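Local coordinates for acetylornithine aminotransferase (Aquifex aeolicus, PDB 2EH6), which catalyses the pyridoxal-phosphate-dependent transfer of an amino group between N(2)-acetyl-L-ornithine and 2-oxoglutarate in arginine biosynthesis, at residues A[124-129]-A[177-182]; A[212-217]-A[236-241]. All coordinates share one frame; numbering follows the deposited sequence.

Interaction 1 (A[124-129]-A[177-182]); sequences ENSFHG and IIEVIQ. With PLP (pyridoxal-5'-phosphate), chain C.
H128 CG lies anti to its carbonyl carbon (chi1 -59°), while in I177 the CG2 branch lies anti to the backbone N and so meets one face of the imidazole, 3.8 Å from the centroid, in a CH-pi contact. E179 has a similar chi1 of -62° and an extended chain, which carries its carboxylate up to the loop. There OE2 accepts the backbone N of F127 at 3.0 Å, met from above the carboxylate plane, while a water joins OE1 to the carbonyl O of N125. Q182 reaches out likewise. Its NE2 donates to E124 O at 3.1 Å; that O lies close to the amide plane of Q182, whereas NE2 stands above the E124 carbonyl plane. OE1 is shared by N188 and a water that also takes ND2 of N125. Another water links H128 NE2 to I177 O; H128 ND1 is hydrogen-bonded to D212 OD2. The F127 ring turns away to present its edge to the cofactor, CE2 lying 3.8 Å from PLP C5. The contact thus shapes one wall of the cofactor pocket at the end of parallel strands 119-123 and 173-178, with strand 208-212 next in the sheet and helix 192-205 packed on I178.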
loop_
_atom_site.group_PDB
_atom_site.type_symbol
_atom_site.label_atom_id
_atom_site.label_comp_id
_atom_site.label_asym_id
_atom_site.label_seq_id
_atom_site.Cartn_x
_atom_site.Cartn_y
_atom_site.Cartn_z
ATOM N N GLU A 124 -2.518 24.080 2.133
ATOM C CA GLU A 124 -2.516 23.993 3.583
ATOM C C GLU A 124 -3.758 23.208 3.995
ATOM O O GLU A 124 -4.801 23.310 3.349
ATOM C CB GLU A 124 -2.557 25.398 4.195
ATOM C CG GLU A 124 -1.191 26.067 4.297
ATOM C CD GLU A 124 -1.269 27.509 4.770
ATOM O OE1 GLU A 124 -2.185 27.835 5.555
ATOM O OE2 GLU A 124 -0.405 28.314 4.364
ATOM N N ASN A 125 -3.632 22.428 5.066
ATOM C CA ASN A 125 -4.729 21.614 5.585
ATOM C C ASN A 125 -5.045 20.415 4.714
ATOM O O ASN A 125 -6.048 19.739 4.932
ATOM C CB ASN A 125 -6.002 22.440 5.739
ATOM C CG ASN A 125 -5.815 23.622 6.641
ATOM O OD1 ASN A 125 -5.374 23.481 7.778
ATOM N ND2 ASN A 125 -6.153 24.805 6.143
ATOM N N SER A 126 -4.201 20.157 3.724
ATOM C CA SER A 126 -4.417 19.025 2.839
ATOM C C SER A 126 -3.842 17.765 3.468
ATOM O O SER A 126 -3.015 17.831 4.383
ATOM C CB SER A 126 -3.742 19.263 1.492
ATOM O OG SER A 126 -2.330 19.214 1.621
ATOM N N PHE A 127 -4.300 16.617 2.984
ATOM C CA PHE A 127 -3.806 15.338 3.474
ATOM C C PHE A 127 -3.750 14.401 2.292
ATOM O O PHE A 127 -4.785 14.062 1.730
ATOM C CB PHE A 127 -4.727 14.734 4.533
ATOM C CG PHE A 127 -4.177 13.478 5.132
ATOM C CD1 PHE A 127 -3.206 13.539 6.126
ATOM C CD2 PHE A 127 -4.547 12.235 4.627
ATOM C CE1 PHE A 127 -2.601 12.379 6.606
ATOM C CE2 PHE A 127 -3.951 11.069 5.097
ATOM C CZ PHE A 127 -2.975 11.140 6.087
ATOM N N HIS A 128 -2.548 13.972 1.921
ATOM C CA HIS A 128 -2.389 13.094 0.769
ATOM C C HIS A 128 -1.743 11.748 1.079
ATOM O O HIS A 128 -1.649 10.889 0.208
ATOM C CB HIS A 128 -1.583 13.823 -0.316
ATOM C CG HIS A 128 -2.223 15.095 -0.783
ATOM N ND1 HIS A 128 -3.451 15.123 -1.411
ATOM C CD2 HIS A 128 -1.821 16.384 -0.687
ATOM C CE1 HIS A 128 -3.778 16.376 -1.676
ATOM N NE2 HIS A 128 -2.806 17.161 -1.247
ATOM N N GLY A 129 -1.306 11.555 2.317
ATOM C CA GLY A 129 -0.683 10.293 2.672
ATOM C C GLY A 129 0.508 10.447 3.594
ATOM O O GLY A 129 0.993 11.562 3.825
ATOM N N ILE A 177 -1.453 19.984 -6.814
ATOM C CA ILE A 177 -2.178 18.872 -6.196
ATOM C C ILE A 177 -3.260 19.418 -5.271
ATOM O O ILE A 177 -2.978 20.242 -4.399
ATOM C CB ILE A 177 -1.224 17.997 -5.354
ATOM C CG1 ILE A 177 -0.045 17.538 -6.213
ATOM C CG2 ILE A 177 -1.973 16.797 -4.800
ATOM C CD1 ILE A 177 1.056 16.851 -5.425
ATOM N N ILE A 178 -4.491 18.942 -5.425
ATOM C CA ILE A 178 -5.564 19.461 -4.591
ATOM C C ILE A 178 -6.699 18.477 -4.323
ATOM O O ILE A 178 -6.903 17.528 -5.077
ATOM C CB ILE A 178 -6.157 20.724 -5.261
ATOM C CG1 ILE A 178 -7.138 21.428 -4.322
ATOM C CG2 ILE A 178 -6.841 20.334 -6.574
ATOM C CD1 ILE A 178 -7.630 22.769 -4.858
ATOM N N GLU A 179 -7.427 18.711 -3.233
ATOM C CA GLU A 179 -8.597 17.903 -2.894
ATOM C C GLU A 179 -9.772 18.844 -3.158
ATOM O O GLU A 179 -9.759 19.970 -2.675
ATOM C CB GLU A 179 -8.596 17.526 -1.407
ATOM C CG GLU A 179 -7.423 16.678 -0.968
ATOM C CD GLU A 179 -7.211 16.730 0.528
ATOM O OE1 GLU A 179 -7.975 16.073 1.274
ATOM O OE2 GLU A 179 -6.286 17.445 0.963
ATOM N N VAL A 180 -10.769 18.403 -3.923
ATOM C CA VAL A 180 -11.932 19.246 -4.206
ATOM C C VAL A 180 -12.553 19.673 -2.879
ATOM O O VAL A 180 -13.004 20.810 -2.718
ATOM C CB VAL A 180 -12.971 18.496 -5.068
ATOM C CG1 VAL A 180 -14.240 19.317 -5.190
ATOM C CG2 VAL A 180 -12.393 18.240 -6.454
ATOM N N ILE A 181 -12.576 18.739 -1.935
ATOM C CA ILE A 181 -13.064 18.980 -0.581
ATOM C C ILE A 181 -12.020 18.310 0.317
ATOM O O ILE A 181 -11.771 17.111 0.190
ATOM C CB ILE A 181 -14.445 18.323 -0.316
ATOM C CG1 ILE A 181 -15.515 18.941 -1.221
ATOM C CG2 ILE A 181 -14.839 18.523 1.147
ATOM C CD1 ILE A 181 -16.888 18.305 -1.080
ATOM N N GLN A 182 -11.392 19.077 1.202
ATOM C CA GLN A 182 -10.384 18.511 2.095
ATOM C C GLN A 182 -11.078 17.836 3.276
ATOM O O GLN A 182 -11.546 18.505 4.192
ATOM C CB GLN A 182 -9.449 19.605 2.613
ATOM C CG GLN A 182 -8.769 20.436 1.536
ATOM C CD GLN A 182 -7.824 21.465 2.129
ATOM O OE1 GLN A 182 -8.203 22.221 3.019
ATOM N NE2 GLN A 182 -6.586 21.496 1.638
HETATM N N1 PLP C . -5.364 11.378 0.379
HETATM C C2 PLP C . -6.594 11.713 0.811
HETATM C C2A PLP C . -7.308 12.898 0.215
HETATM C C3 PLP C . -7.224 10.960 1.823
HETATM O O3 PLP C . -8.474 11.298 2.263
HETATM C C4 PLP C . -6.531 9.835 2.379
HETATM C C4A PLP C . -7.199 9.035 3.433
HETATM C C5 PLP C . -5.203 9.516 1.881
HETATM C C6 PLP C . -4.664 10.327 0.872
HETATM C C5A PLP C . -4.413 8.340 2.434
HETATM O O4P PLP C . -4.965 7.122 1.933
HETATM P P PLP C . -4.128 5.868 2.535
HETATM O O1P PLP C . -4.727 4.624 1.999
HETATM O O2P PLP C . -2.590 5.930 2.118
HETATM O O3P PLP C . -4.240 5.881 4.141
HETATM O O HOH W 1 -8.029 24.726 4.015
HETATM O O HOH W 2 -7.525 17.224 3.903
HETATM O O HOH W 3 -3.370 19.668 -1.738
#

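Interaction 2 (A[212-217]-A[236-241]). With PLP (pyridoxal-5'-phosphate), chain C.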
loop_
_atom_site.group_PDB
_atom_site.type_symbol
_atom_site.label_atom_id
_atom_site.label_comp_id
_atom_site.label_asym_id
_atom_site.label_seq_id
_atom_site.Cartn_x
_atom_site.Cartn_y
_atom_site.Cartn_z
ATOM N N ASP A 212 -6.625 14.822 -5.907
ATOM C CA ASP A 212 -6.610 13.677 -5.014
ATOM C C ASP A 212 -8.061 13.334 -4.681
ATOM O O ASP A 212 -8.690 14.028 -3.887
ATOM C CB ASP A 212 -5.862 14.039 -3.724
ATOM C CG ASP A 212 -5.779 12.877 -2.748
ATOM O OD1 ASP A 212 -6.634 11.969 -2.821
ATOM O OD2 ASP A 212 -4.872 12.880 -1.895
ATOM N N GLU A 213 -8.596 12.279 -5.290
ATOM C CA GLU A 213 -9.976 11.880 -5.009
ATOM C C GLU A 213 -10.062 10.620 -4.144
ATOM O O GLU A 213 -11.061 9.906 -4.167
ATOM C CB GLU A 213 -10.747 11.680 -6.318
ATOM C CG GLU A 213 -10.947 12.994 -7.072
ATOM C CD GLU A 213 -12.406 13.325 -7.309
ATOM O OE1 GLU A 213 -13.266 12.898 -6.497
ATOM O OE2 GLU A 213 -12.685 14.029 -8.300
ATOM N N VAL A 214 -9.017 10.362 -3.371
ATOM C CA VAL A 214 -8.991 9.191 -2.494
ATOM C C VAL A 214 -10.185 9.194 -1.557
ATOM O O VAL A 214 -10.807 8.161 -1.332
ATOM C CB VAL A 214 -7.687 9.154 -1.664
ATOM C CG1 VAL A 214 -7.807 8.146 -0.515
ATOM C CG2 VAL A 214 -6.524 8.762 -2.571
ATOM N N GLN A 215 -10.504 10.367 -1.022
ATOM C CA GLN A 215 -11.619 10.518 -0.100
ATOM C C GLN A 215 -12.930 10.915 -0.780
ATOM O O GLN A 215 -13.990 10.404 -0.429
ATOM C CB GLN A 215 -11.269 11.563 0.965
ATOM C CG GLN A 215 -12.456 12.027 1.795
ATOM C CD GLN A 215 -12.538 11.368 3.157
ATOM O OE1 GLN A 215 -12.265 12.002 4.183
ATOM N NE2 GLN A 215 -12.910 10.088 3.178
ATOM N N THR A 216 -12.858 11.821 -1.753
ATOM C CA THR A 216 -14.058 12.287 -2.450
ATOM C C THR A 216 -14.535 11.386 -3.580
ATOM O O THR A 216 -15.682 11.482 -4.015
ATOM C CB THR A 216 -13.841 13.679 -3.083
ATOM O OG1 THR A 216 -12.801 13.586 -4.061
ATOM C CG2 THR A 216 -13.466 14.711 -2.029
ATOM N N GLY A 217 -13.659 10.519 -4.061
ATOM C CA GLY A 217 -14.013 9.663 -5.178
ATOM C C GLY A 217 -15.002 8.534 -4.973
ATOM O O GLY A 217 -15.359 8.165 -3.848
ATOM N N VAL A 236 -4.520 14.153 -13.933
ATOM C CA VAL A 236 -4.383 12.934 -13.140
ATOM C C VAL A 236 -5.239 13.009 -11.878
ATOM O O VAL A 236 -5.373 14.070 -11.271
ATOM C CB VAL A 236 -2.919 12.710 -12.676
ATOM C CG1 VAL A 236 -2.792 11.344 -11.996
ATOM C CG2 VAL A 236 -1.960 12.803 -13.854
ATOM N N ILE A 237 -5.839 11.886 -11.496
ATOM C CA ILE A 237 -6.603 11.847 -10.252
ATOM C C ILE A 237 -6.158 10.601 -9.491
ATOM O O ILE A 237 -5.714 9.625 -10.098
ATOM C CB ILE A 237 -8.138 11.791 -10.481
ATOM C CG1 ILE A 237 -8.525 10.517 -11.229
ATOM C CG2 ILE A 237 -8.594 13.043 -11.238
ATOM C CD1 ILE A 237 -10.027 10.305 -11.316
ATOM N N ALA A 238 -6.249 10.652 -8.166
ATOM C CA ALA A 238 -5.868 9.519 -7.329
ATOM C C ALA A 238 -7.136 8.996 -6.664
ATOM O O ALA A 238 -7.986 9.777 -6.243
ATOM C CB ALA A 238 -4.851 9.958 -6.272
ATOM N N LEU A 239 -7.259 7.676 -6.581
ATOM C CA LEU A 239 -8.438 7.052 -5.987
ATOM C C LEU A 239 -8.030 5.950 -5.028
ATOM O O LEU A 239 -6.957 5.374 -5.165
ATOM C CB LEU A 239 -9.316 6.433 -7.079
ATOM C CG LEU A 239 -9.901 7.340 -8.162
ATOM C CD1 LEU A 239 -10.351 6.483 -9.331
ATOM C CD2 LEU A 239 -11.060 8.164 -7.600
ATOM N N ALA A 240 -8.905 5.655 -4.070
ATOM C CA ALA A 240 -8.676 4.585 -3.106
ATOM C C ALA A 240 -9.872 4.494 -2.167
ATOM O O ALA A 240 -11.006 4.755 -2.565
ATOM C CB ALA A 240 -7.391 4.832 -2.314
ATOM N N LYS A 241 -9.612 4.131 -0.918
ATOM C CA LYS A 241 -10.661 3.993 0.078
ATOM C C LYS A 241 -11.931 3.308 -0.443
ATOM O O LYS A 241 -11.925 2.104 -0.723
ATOM C CB LYS A 241 -10.991 5.364 0.684
ATOM C CG LYS A 241 -9.849 5.936 1.542
ATOM C CD LYS A 241 -10.317 7.037 2.486
ATOM C CE LYS A 241 -9.236 7.394 3.525
ATOM N NZ LYS A 241 -8.256 8.321 2.912
HETATM N N1 PLP C . -5.364 11.378 0.379
HETATM C C2 PLP C . -6.594 11.713 0.811
HETATM C C2A PLP C . -7.308 12.898 0.215
HETATM C C3 PLP C . -7.224 10.960 1.823
HETATM O O3 PLP C . -8.474 11.298 2.263
HETATM C C4 PLP C . -6.531 9.835 2.379
HETATM C C4A PLP C . -7.199 9.035 3.433
HETATM C C5 PLP C . -5.203 9.516 1.881
HETATM C C6 PLP C . -4.664 10.327 0.872
HETATM C C5A PLP C . -4.413 8.340 2.434
HETATM O O4P PLP C . -4.965 7.122 1.933
HETATM P P PLP C . -4.128 5.868 2.535
HETATM O O1P PLP C . -4.727 4.624 1.999
HETATM O O2P PLP C . -2.590 5.930 2.118
HETATM O O3P PLP C . -4.240 5.881 4.141
HETATM O O HOH W 4 -11.295 6.979 -4.215
#
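K241 crosses V214 at about a right angle and ends in a covalent bond to the cofactor, NZ lying 1.4 Å from C4A of PLP, as expected for the internal aldimine. The lysine chain runs extended as far as CE and bends at chi4 (82°), which swings NZ over to the former aldehyde carbon. V214 fills the angle between lysine and coenzyme: CG1 touches K241 NZ and sits 3.6 Å from PLP C4, below the pyridine ring on the face opposite F127, and the CB of A240 packs against the same methyl at 3.8 Å. D212 closes the other end of the ring. Its CG stands trans to the backbone N (chi1 -179°), which places OD2, the acceptor of H128, 2.8 Å from PLP N1. OD1 is used within the loop, accepting V214 N at 2.9 Å end-on in an Asx turn. The backbones join as a parallel bridge between D212 and A238, beyond which E213 N makes a weak bond of 2.7 Å to A238 O. G217 passes close to L239, where a CB would collide with CD2. A water accepts the N-H of A240 and lies 2.9 Å from E213 O. An alanine in place of D212 removes the carboxylate, which would probably leave PLP N1 and H128 ND1 without a common acceptor and free the turn at V214 to shift. An acid facing the pyridine nitrogen, as in other fold type I enzymes, is likely to help keep that nitrogen protonated, so that the ring can draw electrons from the substrate carbanion, while the lysine, joined to C4A as an imine, is what the substrate's amine would displace in transaldimination.

Overall arrangement
From the N terminus, strand 119-123 leads into loop 124-129, and interaction 1 closes a 47-residue excursion, including helix 132-137 and strand 154-157, when the chain returns at 177-182. Helix 192-205 then leads to strand 208-212, and interaction 2 closes a shorter loop of 18 residues, without helix or strand, between 212-217 and 236-241. The two follow in series, neither nested nor crossed. They meet side by side in the central sheet, where I178 O receives D212 N at 2.8 Å. Together they join neighbouring strand ends of the sheet around one PLP, to whose pocket T270 of the second subunit also contributes.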